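Local coordinates for kelch repeat and BTB domain-containing protein A55 (Vaccinia virus WR, PDB 6I2M) that probably serves as a substrate adapter of CUL3-containing E3 ubiquitin ligases, steering host proteins toward ubiquitination and proteasomal degradation, at residues L84-N88 against D89-Y93; L101-G104 against S105-T108; I32-K36 against L37-G41; N149-R152 against L153-D156; S5-I8 against A9-G13. All coordinates share one frame; numbering follows the deposited sequence.

All five contacts are short-range, each within one continuous run of the BTB and BACK part of the protein. Interaction 3 is the buried one and interaction 1 lies at the surface; the other three are partly buried. Interactions 1 and 2 lead into the successive helices 91-101 and 104-116, whereas interaction 4 stands in the BACK region, centred about 46 Å from the centre of interaction 3. Interactions 2, 3 and 5 all reach the second subunit, and 3 and 5 meet directly through I38 and I11. Side chains enter the hydrogen bonding in interactions 1, 2 and 3; interactions 4 and 5 rely on backbone bonds and apolar packing.

Interaction 1. Residues L84-N88 against D89-Y93; sequences LSLTN and DNVKY
T87 and N90 clasp each other in the turn that leads into helix 91-101 of the BTB domain. The backbone N of T87 gives its hydrogen to OD1 of N90, 3.1 Å away, a backbone-to-side-chain bond across the turn. Because chi1 of N90 is 61°, its amide swings back over the turn instead of reaching out from it, and OD1 can meet T87 N, which lies 32° off the plane of the amide carbonyl. The carbonyl of T87 closes the turn. V91 N bonds to T87 O at 3.1 Å, nearly along the C=O axis, and N90 N adds a weak, bent bond to the same oxygen.

The tight part is on the side facing helix 104-116, where V91 is buried. Both its methyls rest against T87 O, CG1 at 3.3 Å and CG2 at 3.4 Å from that oxygen. L86 comes across V91 at about a right angle and sets CD2 3.7 Å from V91 CG1. Both residues also pack on Y113 of helix 104-116, so this face of the turn is closed by a neighbouring helix. On the other side S85, T87 and D89 are exposed, and the CA-CB bond of D89 leads away from the turn. N88 also turns off, its ND2 making a weak hydrogen bond to N122. On the open side T87 OG1 rests 2.9 Å from N90 ND2, close enough to touch but at too poor an angle for a hydrogen bond.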
loop_
_atom_site.group_PDB
_atom_site.type_symbol
_atom_site.label_atom_id
_atom_site.label_comp_id
_atom_site.label_asym_id
_atom_site.label_seq_id
_atom_site.Cartn_x
_atom_site.Cartn_y
_atom_site.Cartn_z
ATOM N N LEU A 84 -9.134 -10.507 -5.088
ATOM C CA LEU A 84 -9.948 -10.960 -6.215
ATOM C C LEU A 84 -10.616 -12.316 -5.965
ATOM O O LEU A 84 -9.927 -13.318 -5.753
ATOM C CB LEU A 84 -9.104 -10.979 -7.506
ATOM C CG LEU A 84 -9.827 -10.687 -8.827
ATOM C CD1 LEU A 84 -10.269 -9.227 -8.918
ATOM C CD2 LEU A 84 -8.924 -10.989 -10.005
ATOM N N SER A 85 -11.964 -12.334 -5.976
ATOM C CA SER A 85 -12.777 -13.538 -5.774
ATOM C C SER A 85 -12.939 -14.264 -7.120
ATOM O O SER A 85 -13.978 -14.160 -7.780
ATOM C CB SER A 85 -14.127 -13.180 -5.156
ATOM O OG SER A 85 -13.967 -12.522 -3.910
ATOM N N LEU A 86 -11.875 -14.973 -7.529
ATOM C CA LEU A 86 -11.775 -15.698 -8.798
ATOM C C LEU A 86 -12.689 -16.924 -8.878
ATOM O O LEU A 86 -12.676 -17.768 -7.979
ATOM C CB LEU A 86 -10.315 -16.116 -9.067
ATOM C CG LEU A 86 -9.259 -15.008 -9.053
ATOM C CD1 LEU A 86 -8.128 -15.348 -8.103
ATOM C CD2 LEU A 86 -8.712 -14.760 -10.439
ATOM N N THR A 87 -13.477 -17.015 -9.968
ATOM C CA THR A 87 -14.381 -18.131 -10.295
ATOM C C THR A 87 -14.273 -18.441 -11.790
ATOM O O THR A 87 -14.080 -17.522 -12.586
ATOM C CB THR A 87 -15.839 -17.866 -9.867
ATOM O OG1 THR A 87 -16.264 -16.584 -10.327
ATOM C CG2 THR A 87 -16.053 -17.991 -8.365
ATOM N N ASN A 88 -14.418 -19.729 -12.168
ATOM C CA ASN A 88 -14.316 -20.252 -13.541
ATOM C C ASN A 88 -15.093 -19.457 -14.612
ATOM O O ASN A 88 -14.668 -19.433 -15.769
ATOM C CB ASN A 88 -14.728 -21.732 -13.576
ATOM C CG ASN A 88 -14.453 -22.438 -14.885
ATOM O OD1 ASN A 88 -13.312 -22.532 -15.350
ATOM N ND2 ASN A 88 -15.501 -22.960 -15.504
ATOM N N ASP A 89 -16.210 -18.811 -14.230
ATOM C CA ASP A 89 -17.053 -18.045 -15.149
ATOM C C ASP A 89 -16.583 -16.606 -15.405
ATOM O O ASP A 89 -16.687 -16.144 -16.544
ATOM C CB ASP A 89 -18.520 -18.061 -14.688
ATOM C CG ASP A 89 -19.140 -19.446 -14.655
ATOM O OD1 ASP A 89 -19.370 -20.020 -15.743
ATOM O OD2 ASP A 89 -19.401 -19.953 -13.544
ATOM N N ASN A 90 -16.081 -15.896 -14.369
ATOM C CA ASN A 90 -15.648 -14.500 -14.515
ATOM C C ASN A 90 -14.172 -14.315 -14.921
ATOM O O ASN A 90 -13.853 -13.285 -15.520
ATOM C CB ASN A 90 -15.972 -13.665 -13.261
ATOM C CG ASN A 90 -15.324 -14.081 -11.955
ATOM O OD1 ASN A 90 -14.224 -14.642 -11.900
ATOM N ND2 ASN A 90 -15.988 -13.768 -10.854
ATOM N N VAL A 91 -13.287 -15.296 -14.612
ATOM C CA VAL A 91 -11.836 -15.255 -14.908
ATOM C C VAL A 91 -11.521 -15.023 -16.398
ATOM O O VAL A 91 -10.493 -14.421 -16.716
ATOM C CB VAL A 91 -11.043 -16.473 -14.359
ATOM C CG1 VAL A 91 -10.951 -16.427 -12.840
ATOM C CG2 VAL A 91 -11.614 -17.807 -14.842
ATOM N N LYS A 92 -12.407 -15.501 -17.291
ATOM C CA LYS A 92 -12.316 -15.367 -18.744
ATOM C C LYS A 92 -12.370 -13.883 -19.144
ATOM O O LYS A 92 -11.601 -13.451 -20.003
ATOM C CB LYS A 92 -13.476 -16.144 -19.393
ATOM C CG LYS A 92 -13.286 -16.475 -20.865
ATOM C CD LYS A 92 -14.489 -17.233 -21.413
ATOM C CE LYS A 92 -14.349 -17.543 -22.881
ATOM N NZ LYS A 92 -15.531 -18.273 -23.407
ATOM N N TYR A 93 -13.254 -13.106 -18.490
ATOM C CA TYR A 93 -13.454 -11.682 -18.766
ATOM C C TYR A 93 -12.518 -10.764 -17.970
ATOM O O TYR A 93 -12.183 -9.687 -18.466
ATOM C CB TYR A 93 -14.929 -11.285 -18.577
ATOM C CG TYR A 93 -15.894 -12.161 -19.353
ATOM C CD1 TYR A 93 -16.112 -11.958 -20.713
ATOM C CD2 TYR A 93 -16.577 -13.201 -18.729
ATOM C CE1 TYR A 93 -16.988 -12.770 -21.434
ATOM C CE2 TYR A 93 -17.455 -14.019 -19.440
ATOM C CZ TYR A 93 -17.658 -13.799 -20.793
ATOM O OH TYR A 93 -18.525 -14.600 -21.496
#

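Interaction 2. Residues L101-G104 against S105-T108; sequences LQIG and SAIT
I103 O accepts I107 N at 3.0 Å, with an N-H...O angle of 151°, and so opens helix 104-116 just after Q102, at a phi of 54°, has broken the preceding helix. I103 is the N-cap residue. One step on, G104 O takes a weak bond from T108 N and a firmer one from the T108 hydroxyl, whose OG1 sits 2.9 Å from that oxygen and in its carbonyl plane. The chi1 of T108 (52°) turns OG1 back toward the preceding turn, where it can reach this carbonyl, so the side chain doubles up on a poorly made backbone bond.

Apolar contact lies on the inner side. I103 spreads its two branches over the methyl of A106, with CG2 and CG1 each 3.8 Å from A106 CB. I107 CG2 lies against both opening carbonyls, 3.4 Å from I103 O and from G104 O.

S105 and T108 pack on N3 and M1 of the second subunit. The start of helix 104-116 is wedged between helices: I103 and A106 lean on I79 and L75 of helix 69-79, and I107 packs against L95 and D99 of helix 91-101.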
loop_
_atom_site.group_PDB
_atom_site.type_symbol
_atom_site.label_atom_id
_atom_site.label_comp_id
_atom_site.label_asym_id
_atom_site.label_seq_id
_atom_site.Cartn_x
_atom_site.Cartn_y
_atom_site.Cartn_z
ATOM N N LEU A 101 -5.654 -3.120 -19.911
ATOM C CA LEU A 101 -5.193 -2.120 -18.944
ATOM C C LEU A 101 -3.745 -2.356 -18.478
ATOM O O LEU A 101 -3.155 -1.480 -17.845
ATOM C CB LEU A 101 -6.163 -2.009 -17.752
ATOM C CG LEU A 101 -7.573 -1.482 -18.063
ATOM C CD1 LEU A 101 -8.563 -1.919 -17.002
ATOM C CD2 LEU A 101 -7.587 0.038 -18.221
ATOM N N GLN A 102 -3.178 -3.533 -18.821
ATOM C CA GLN A 102 -1.811 -3.986 -18.540
ATOM C C GLN A 102 -1.425 -3.920 -17.051
ATOM O O GLN A 102 -0.431 -3.285 -16.680
ATOM C CB GLN A 102 -0.781 -3.265 -19.432
ATOM C CG GLN A 102 -0.705 -3.817 -20.861
ATOM C CD GLN A 102 -0.096 -5.201 -20.967
ATOM O OE1 GLN A 102 0.762 -5.608 -20.173
ATOM N NE2 GLN A 102 -0.524 -5.954 -21.968
ATOM N N ILE A 103 -2.216 -4.606 -16.210
ATOM C CA ILE A 103 -1.966 -4.735 -14.774
ATOM C C ILE A 103 -1.276 -6.088 -14.536
ATOM O O ILE A 103 -1.896 -7.141 -14.709
ATOM C CB ILE A 103 -3.215 -4.462 -13.868
ATOM C CG1 ILE A 103 -2.957 -4.898 -12.399
ATOM C CG2 ILE A 103 -4.505 -5.073 -14.443
ATOM C CD1 ILE A 103 -3.899 -4.367 -11.360
ATOM N N GLY A 104 0.015 -6.027 -14.204
ATOM C CA GLY A 104 0.865 -7.191 -13.970
ATOM C C GLY A 104 0.446 -8.072 -12.812
ATOM O O GLY A 104 0.556 -9.299 -12.890
ATOM N N SER A 105 -0.038 -7.438 -11.731
ATOM C CA SER A 105 -0.497 -8.081 -10.499
ATOM C C SER A 105 -1.748 -8.938 -10.716
ATOM O O SER A 105 -1.894 -9.980 -10.074
ATOM C CB SER A 105 -0.769 -7.025 -9.434
ATOM O OG SER A 105 0.414 -6.320 -9.096
ATOM N N ALA A 106 -2.642 -8.498 -11.618
ATOM C CA ALA A 106 -3.893 -9.182 -11.937
ATOM C C ALA A 106 -3.773 -10.174 -13.091
ATOM O O ALA A 106 -4.480 -11.183 -13.083
ATOM C CB ALA A 106 -4.979 -8.168 -12.226
ATOM N N ILE A 107 -2.894 -9.894 -14.083
ATOM C CA ILE A 107 -2.684 -10.774 -15.239
ATOM C C ILE A 107 -2.052 -12.109 -14.797
ATOM O O ILE A 107 -2.394 -13.151 -15.355
ATOM C CB ILE A 107 -1.925 -10.075 -16.414
ATOM C CG1 ILE A 107 -2.188 -10.788 -17.763
ATOM C CG2 ILE A 107 -0.420 -9.890 -16.135
ATOM C CD1 ILE A 107 -1.930 -9.947 -19.030
ATOM N N THR A 108 -1.178 -12.077 -13.767
ATOM C CA THR A 108 -0.519 -13.268 -13.221
ATOM C C THR A 108 -1.490 -14.104 -12.382
ATOM O O THR A 108 -1.556 -15.317 -12.581
ATOM C CB THR A 108 0.781 -12.916 -12.476
ATOM O OG1 THR A 108 0.521 -11.900 -11.507
ATOM C CG2 THR A 108 1.902 -12.480 -13.416
#

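Interaction 3. Residues I32-K36 against L37-G41; sequences INAHK and LILSG
Where strand 30-34 of the BTB domain gives way to helix 36-42, H35 stands at the N-cap position and its O receives L39 N in a nearly straight bond of 3.3 Å (170°). The next carbonyl is gripped twice by S40. S40 OG donates to K36 O at 2.9 Å, S40 N to the same oxygen at 3.3 Å, and the two come from opposite faces of the carbonyl plane. The hydroxyl is thereby folded back onto its own helix: with OG anti to the carbonyl carbon (chi1 -66°) it points toward the preceding turn, and its proton is used up within a buried setting.

Apolar groups fill the corner of the junction. The methyl of A34, the last strand residue, meets the CD1 branch of L39 at 3.8 Å. I38 CG1 comes to 3.8 Å from H35 CB and approaches the imidazole obliquely.

The ring itself is held by partners beyond the corner, ND1 by Y80 OH and NE2 by R19 O, while D22 OD1 takes the hydrogen of K36 N. L37 of the second subunit packs on H35 and I38, and H35 of the second subunit on L37. A strand running straight into a His-Lys-x-x-Leu helix start, placed against the partner subunit, is typical of the dimeric BTB/POZ fold.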
loop_
_atom_site.group_PDB
_atom_site.type_symbol
_atom_site.label_atom_id
_atom_site.label_comp_id
_atom_site.label_asym_id
_atom_site.label_seq_id
_atom_site.Cartn_x
_atom_site.Cartn_y
_atom_site.Cartn_z
ATOM N N ILE A 32 -17.486 4.791 -11.639
ATOM C CA ILE A 32 -16.584 4.352 -10.564
ATOM C C ILE A 32 -15.606 5.492 -10.254
ATOM O O ILE A 32 -14.843 5.901 -11.131
ATOM C CB ILE A 32 -15.829 3.021 -10.882
ATOM C CG1 ILE A 32 -16.769 1.919 -11.427
ATOM C CG2 ILE A 32 -15.045 2.527 -9.652
ATOM C CD1 ILE A 32 -16.109 0.952 -12.418
ATOM N N ASN A 33 -15.635 5.998 -9.009
ATOM C CA ASN A 33 -14.762 7.078 -8.551
ATOM C C ASN A 33 -13.515 6.519 -7.867
ATOM O O ASN A 33 -13.624 5.673 -6.976
ATOM C CB ASN A 33 -15.513 8.044 -7.630
ATOM C CG ASN A 33 -16.533 8.895 -8.344
ATOM O OD1 ASN A 33 -16.201 9.886 -9.004
ATOM N ND2 ASN A 33 -17.800 8.533 -8.221
ATOM N N ALA A 34 -12.331 6.980 -8.302
ATOM C CA ALA A 34 -11.039 6.546 -7.768
ATOM C C ALA A 34 -10.006 7.688 -7.749
ATOM O O ALA A 34 -10.362 8.848 -7.981
ATOM C CB ALA A 34 -10.515 5.361 -8.573
ATOM N N HIS A 35 -8.736 7.356 -7.452
ATOM C CA HIS A 35 -7.618 8.300 -7.397
ATOM C C HIS A 35 -6.650 8.029 -8.554
ATOM O O HIS A 35 -6.345 6.865 -8.834
ATOM C CB HIS A 35 -6.895 8.200 -6.042
ATOM C CG HIS A 35 -7.815 8.294 -4.863
ATOM N ND1 HIS A 35 -8.566 7.208 -4.446
ATOM C CD2 HIS A 35 -8.082 9.344 -4.055
ATOM C CE1 HIS A 35 -9.260 7.631 -3.402
ATOM N NE2 HIS A 35 -9.005 8.910 -3.132
ATOM N N LYS A 36 -6.186 9.104 -9.231
ATOM C CA LYS A 36 -5.261 9.057 -10.375
ATOM C C LYS A 36 -3.952 8.328 -10.068
ATOM O O LYS A 36 -3.480 7.547 -10.896
ATOM C CB LYS A 36 -4.948 10.475 -10.884
ATOM C CG LYS A 36 -6.030 11.077 -11.762
ATOM C CD LYS A 36 -5.575 12.406 -12.337
ATOM C CE LYS A 36 -6.679 13.119 -13.071
ATOM N NZ LYS A 36 -6.202 14.394 -13.664
ATOM N N LEU A 37 -3.375 8.594 -8.883
ATOM C CA LEU A 37 -2.118 8.030 -8.390
ATOM C C LEU A 37 -2.190 6.513 -8.158
ATOM O O LEU A 37 -1.269 5.797 -8.557
ATOM C CB LEU A 37 -1.706 8.779 -7.103
ATOM C CG LEU A 37 -0.571 8.212 -6.254
ATOM C CD1 LEU A 37 0.791 8.551 -6.843
ATOM C CD2 LEU A 37 -0.664 8.732 -4.846
ATOM N N ILE A 38 -3.276 6.039 -7.509
ATOM C CA ILE A 38 -3.522 4.629 -7.175
ATOM C C ILE A 38 -3.664 3.763 -8.440
ATOM O O ILE A 38 -3.029 2.709 -8.522
ATOM C CB ILE A 38 -4.726 4.481 -6.185
ATOM C CG1 ILE A 38 -4.566 5.365 -4.912
ATOM C CG2 ILE A 38 -5.023 3.020 -5.818
ATOM C CD1 ILE A 38 -3.329 5.068 -3.937
ATOM N N LEU A 39 -4.465 4.221 -9.426
ATOM C CA LEU A 39 -4.680 3.517 -10.698
ATOM C C LEU A 39 -3.405 3.446 -11.547
ATOM O O LEU A 39 -3.206 2.465 -12.262
ATOM C CB LEU A 39 -5.812 4.171 -11.508
ATOM C CG LEU A 39 -7.242 3.975 -10.999
ATOM C CD1 LEU A 39 -8.159 5.032 -11.568
ATOM C CD2 LEU A 39 -7.779 2.592 -11.350
ATOM N N SER A 40 -2.552 4.482 -11.466
ATOM C CA SER A 40 -1.291 4.572 -12.208
ATOM C C SER A 40 -0.192 3.659 -11.647
ATOM O O SER A 40 0.696 3.244 -12.396
ATOM C CB SER A 40 -0.811 6.017 -12.262
ATOM O OG SER A 40 -1.706 6.809 -13.025
ATOM N N GLY A 41 -0.273 3.358 -10.351
ATOM C CA GLY A 41 0.680 2.505 -9.645
ATOM C C GLY A 41 0.609 1.034 -10.010
ATOM O O GLY A 41 1.650 0.382 -10.140
#

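Interaction 4. Residues N149-R152 against L153-D156; sequences NILR and LIND
L153 N donates to N149 O at 3.0 Å, with the carbonyl pointing almost straight at it, though the N-H is bent to 135°. The carbonyl of I150 receives two weaker bonds, from L153 N at 3.3 Å and I154 N at 3.2 Å, so the short helix 150-153 is held by bent bonds, those to I150 O weak.

The aliphatic side chains lie against backbone carbonyls. L153 folds back along the turn, setting CG 3.3 Å from N149 O and CD1 4.1 Å from N149 CB. This helix belongs to the BACK region, the helical part that follows the BTB domain, and L153 buries its side chain against C123 and I124 of helix 120-132. I154 works on another side: its chi1 of 58° brings CG1 over the preceding turn, 3.3 Å from L151 O, while the apolar contact of its CD1 with L151 CD2 is only a graze at 4.5 Å. I150, L151 and I154 all reach I187 of helix 184-195.

Polar side chains have their main partners outside. N149 is the N-cap residue but makes no capping bond with its side chain, and its ND2 goes back to T145 O. N155 offers OD1 to K190 NZ, leaving ND2 3.5 Å from L151 O.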
loop_
_atom_site.group_PDB
_atom_site.type_symbol
_atom_site.label_atom_id
_atom_site.label_comp_id
_atom_site.label_asym_id
_atom_site.label_seq_id
_atom_site.Cartn_x
_atom_site.Cartn_y
_atom_site.Cartn_z
ATOM N N ASN A 149 -7.537 -35.446 -23.345
ATOM C CA ASN A 149 -8.942 -35.759 -23.057
ATOM C C ASN A 149 -9.802 -35.735 -24.343
ATOM O O ASN A 149 -11.021 -35.561 -24.268
ATOM C CB ASN A 149 -9.501 -34.786 -22.001
ATOM C CG ASN A 149 -8.824 -34.859 -20.654
ATOM O OD1 ASN A 149 -8.924 -35.855 -19.929
ATOM N ND2 ASN A 149 -8.133 -33.794 -20.282
ATOM N N ILE A 150 -9.158 -35.951 -25.511
ATOM C CA ILE A 150 -9.732 -35.932 -26.865
ATOM C C ILE A 150 -11.000 -36.808 -27.021
ATOM O O ILE A 150 -12.019 -36.295 -27.489
ATOM C CB ILE A 150 -8.645 -36.255 -27.945
ATOM C CG1 ILE A 150 -9.218 -36.181 -29.386
ATOM C CG2 ILE A 150 -7.909 -37.586 -27.682
ATOM C CD1 ILE A 150 -8.187 -35.930 -30.494
ATOM N N LEU A 151 -10.947 -38.096 -26.624
ATOM C CA LEU A 151 -12.074 -39.026 -26.766
ATOM C C LEU A 151 -13.233 -38.752 -25.798
ATOM O O LEU A 151 -14.351 -39.207 -26.045
ATOM C CB LEU A 151 -11.608 -40.494 -26.682
ATOM C CG LEU A 151 -10.684 -40.989 -27.811
ATOM C CD1 LEU A 151 -10.188 -42.389 -27.530
ATOM C CD2 LEU A 151 -11.371 -40.948 -29.174
ATOM N N ARG A 152 -12.975 -37.997 -24.718
ATOM C CA ARG A 152 -13.990 -37.601 -23.741
ATOM C C ARG A 152 -14.693 -36.328 -24.219
ATOM O O ARG A 152 -15.862 -36.112 -23.895
ATOM C CB ARG A 152 -13.344 -37.329 -22.374
ATOM C CG ARG A 152 -12.941 -38.571 -21.599
ATOM C CD ARG A 152 -12.227 -38.176 -20.325
ATOM N NE ARG A 152 -11.904 -39.331 -19.488
ATOM C CZ ARG A 152 -11.218 -39.261 -18.352
ATOM N NH1 ARG A 152 -10.771 -38.093 -17.905
ATOM N NH2 ARG A 152 -10.969 -40.361 -17.653
ATOM N N LEU A 153 -13.964 -35.485 -24.981
ATOM C CA LEU A 153 -14.427 -34.194 -25.490
ATOM C C LEU A 153 -15.207 -34.250 -26.810
ATOM O O LEU A 153 -15.921 -33.294 -27.113
ATOM C CB LEU A 153 -13.250 -33.210 -25.607
ATOM C CG LEU A 153 -12.696 -32.674 -24.286
ATOM C CD1 LEU A 153 -11.310 -32.104 -24.470
ATOM C CD2 LEU A 153 -13.627 -31.645 -23.670
ATOM N N ILE A 154 -15.093 -35.354 -27.584
ATOM C CA ILE A 154 -15.814 -35.516 -28.859
ATOM C C ILE A 154 -17.340 -35.609 -28.649
ATOM O O ILE A 154 -18.107 -35.303 -29.565
ATOM C CB ILE A 154 -15.272 -36.675 -29.746
ATOM C CG1 ILE A 154 -15.316 -38.042 -29.021
ATOM C CG2 ILE A 154 -13.873 -36.354 -30.287
ATOM C CD1 ILE A 154 -15.449 -39.262 -29.929
ATOM N N ASN A 155 -17.763 -36.008 -27.432
ATOM C CA ASN A 155 -19.165 -36.139 -27.026
ATOM C C ASN A 155 -19.641 -34.931 -26.192
ATOM O O ASN A 155 -20.844 -34.795 -25.950
ATOM C CB ASN A 155 -19.374 -37.448 -26.256
ATOM C CG ASN A 155 -18.947 -38.681 -27.016
ATOM O OD1 ASN A 155 -19.628 -39.142 -27.939
ATOM N ND2 ASN A 155 -17.808 -39.242 -26.641
ATOM N N ASP A 156 -18.698 -34.058 -25.768
ATOM C CA ASP A 156 -18.951 -32.853 -24.967
ATOM C C ASP A 156 -19.759 -31.802 -25.748
ATOM O O ASP A 156 -19.708 -31.775 -26.980
ATOM C CB ASP A 156 -17.619 -32.264 -24.457
ATOM C CG ASP A 156 -17.739 -31.203 -23.377
ATOM O OD1 ASP A 156 -18.304 -31.509 -22.303
ATOM O OD2 ASP A 156 -17.252 -30.073 -23.598
#

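Interaction 5. Residues S5-I8 against A9-G13; sequences SELI and AVING
L7 O accepts two bonds: I11 N reaches it at 3.2 Å, lying in the carbonyl plane with an N-H...O angle of 156°, and V10 N adds a weak, bent one. The shorter link is one residue further on, where N12 N bonds to I8 O at 2.9 Å, its donor tilted out of that carbonyl plane. Between E6 O and V10 N there is another backbone bond, weak and long at 3.5 Å.

Apart from the V10-L7 bond these are i to i+4 bonds of helix 4-17, the N-terminal helix of the protein, which in BTB domains commonly packs against the partner subunit. The I11 side chain runs back along the helix toward L7: with CG1 anti to the carbonyl carbon (chi1 -65°), CD1 reaches 3.8 Å from L7 CG and 3.5 Å from L7 O. L7, its CG anti to the backbone N, comes at a slant to meet it. On the next face V10 CG2 rests 3.4 Å from E6 O.

L7 and I11 are buried, with I11 touching Y80 and L7 lying on I38 of the second subunit; A9 and E6 are exposed, although E6 still touches S105 of the second subunit. E6 OE1 bonds to N3 ND2, and V10 packs on G41 of the second subunit.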
loop_
_atom_site.group_PDB
_atom_site.type_symbol
_atom_site.label_atom_id
_atom_site.label_comp_id
_atom_site.label_asym_id
_atom_site.label_seq_id
_atom_site.Cartn_x
_atom_site.Cartn_y
_atom_site.Cartn_z
ATOM N N SER A 5 -0.502 -2.685 4.113
ATOM C CA SER A 5 -1.855 -3.251 4.091
ATOM C C SER A 5 -2.842 -2.391 4.890
ATOM O O SER A 5 -4.027 -2.357 4.558
ATOM C CB SER A 5 -1.844 -4.678 4.629
ATOM O OG SER A 5 -0.987 -5.512 3.866
ATOM N N GLU A 6 -2.352 -1.707 5.941
ATOM C CA GLU A 6 -3.155 -0.822 6.788
ATOM C C GLU A 6 -3.446 0.490 6.057
ATOM O O GLU A 6 -4.572 0.982 6.128
ATOM C CB GLU A 6 -2.437 -0.535 8.117
ATOM C CG GLU A 6 -2.422 -1.705 9.087
ATOM C CD GLU A 6 -1.413 -1.611 10.218
ATOM O OE1 GLU A 6 -1.119 -0.482 10.675
ATOM O OE2 GLU A 6 -0.922 -2.676 10.655
ATOM N N LEU A 7 -2.431 1.047 5.357
ATOM C CA LEU A 7 -2.509 2.300 4.598
ATOM C C LEU A 7 -3.508 2.228 3.435
ATOM O O LEU A 7 -4.304 3.155 3.269
ATOM C CB LEU A 7 -1.106 2.720 4.104
ATOM C CG LEU A 7 -1.004 4.016 3.286
ATOM C CD1 LEU A 7 -0.976 5.241 4.177
ATOM C CD2 LEU A 7 0.214 4.005 2.407
ATOM N N ILE A 8 -3.468 1.133 2.644
ATOM C CA ILE A 8 -4.353 0.901 1.494
ATOM C C ILE A 8 -5.833 0.776 1.929
ATOM O O ILE A 8 -6.723 1.161 1.168
ATOM C CB ILE A 8 -3.855 -0.294 0.619
ATOM C CG1 ILE A 8 -4.510 -0.292 -0.784
ATOM C CG2 ILE A 8 -3.998 -1.659 1.327
ATOM C CD1 ILE A 8 -3.805 -1.148 -1.831
ATOM N N ALA A 9 -6.078 0.272 3.159
ATOM C CA ALA A 9 -7.414 0.113 3.738
ATOM C C ALA A 9 -8.051 1.474 4.037
ATOM O O ALA A 9 -9.262 1.625 3.870
ATOM C CB ALA A 9 -7.338 -0.723 5.007
ATOM N N VAL A 10 -7.231 2.461 4.462
ATOM C CA VAL A 10 -7.671 3.832 4.759
ATOM C C VAL A 10 -7.956 4.566 3.432
ATOM O O VAL A 10 -8.937 5.308 3.345
ATOM C CB VAL A 10 -6.679 4.606 5.679
ATOM C CG1 VAL A 10 -7.271 5.936 6.141
ATOM C CG2 VAL A 10 -6.273 3.769 6.891
ATOM N N ILE A 11 -7.113 4.323 2.397
ATOM C CA ILE A 11 -7.243 4.889 1.043
ATOM C C ILE A 11 -8.538 4.362 0.389
ATOM O O ILE A 11 -9.268 5.142 -0.230
ATOM C CB ILE A 11 -5.955 4.643 0.192
ATOM C CG1 ILE A 11 -4.747 5.405 0.789
ATOM C CG2 ILE A 11 -6.153 5.012 -1.292
ATOM C CD1 ILE A 11 -3.362 4.868 0.397
ATOM N N ASN A 12 -8.842 3.057 0.583
ATOM C CA ASN A 12 -10.066 2.414 0.085
ATOM C C ASN A 12 -11.290 2.959 0.832
ATOM O O ASN A 12 -12.380 3.012 0.262
ATOM C CB ASN A 12 -9.979 0.887 0.213
ATOM C CG ASN A 12 -11.114 0.126 -0.442
ATOM O OD1 ASN A 12 -11.481 0.359 -1.601
ATOM N ND2 ASN A 12 -11.682 -0.820 0.289
ATOM N N GLY A 13 -11.082 3.363 2.088
ATOM C CA GLY A 13 -12.098 3.972 2.938
ATOM C C GLY A 13 -12.429 5.376 2.469
ATOM O O GLY A 13 -13.585 5.799 2.546
#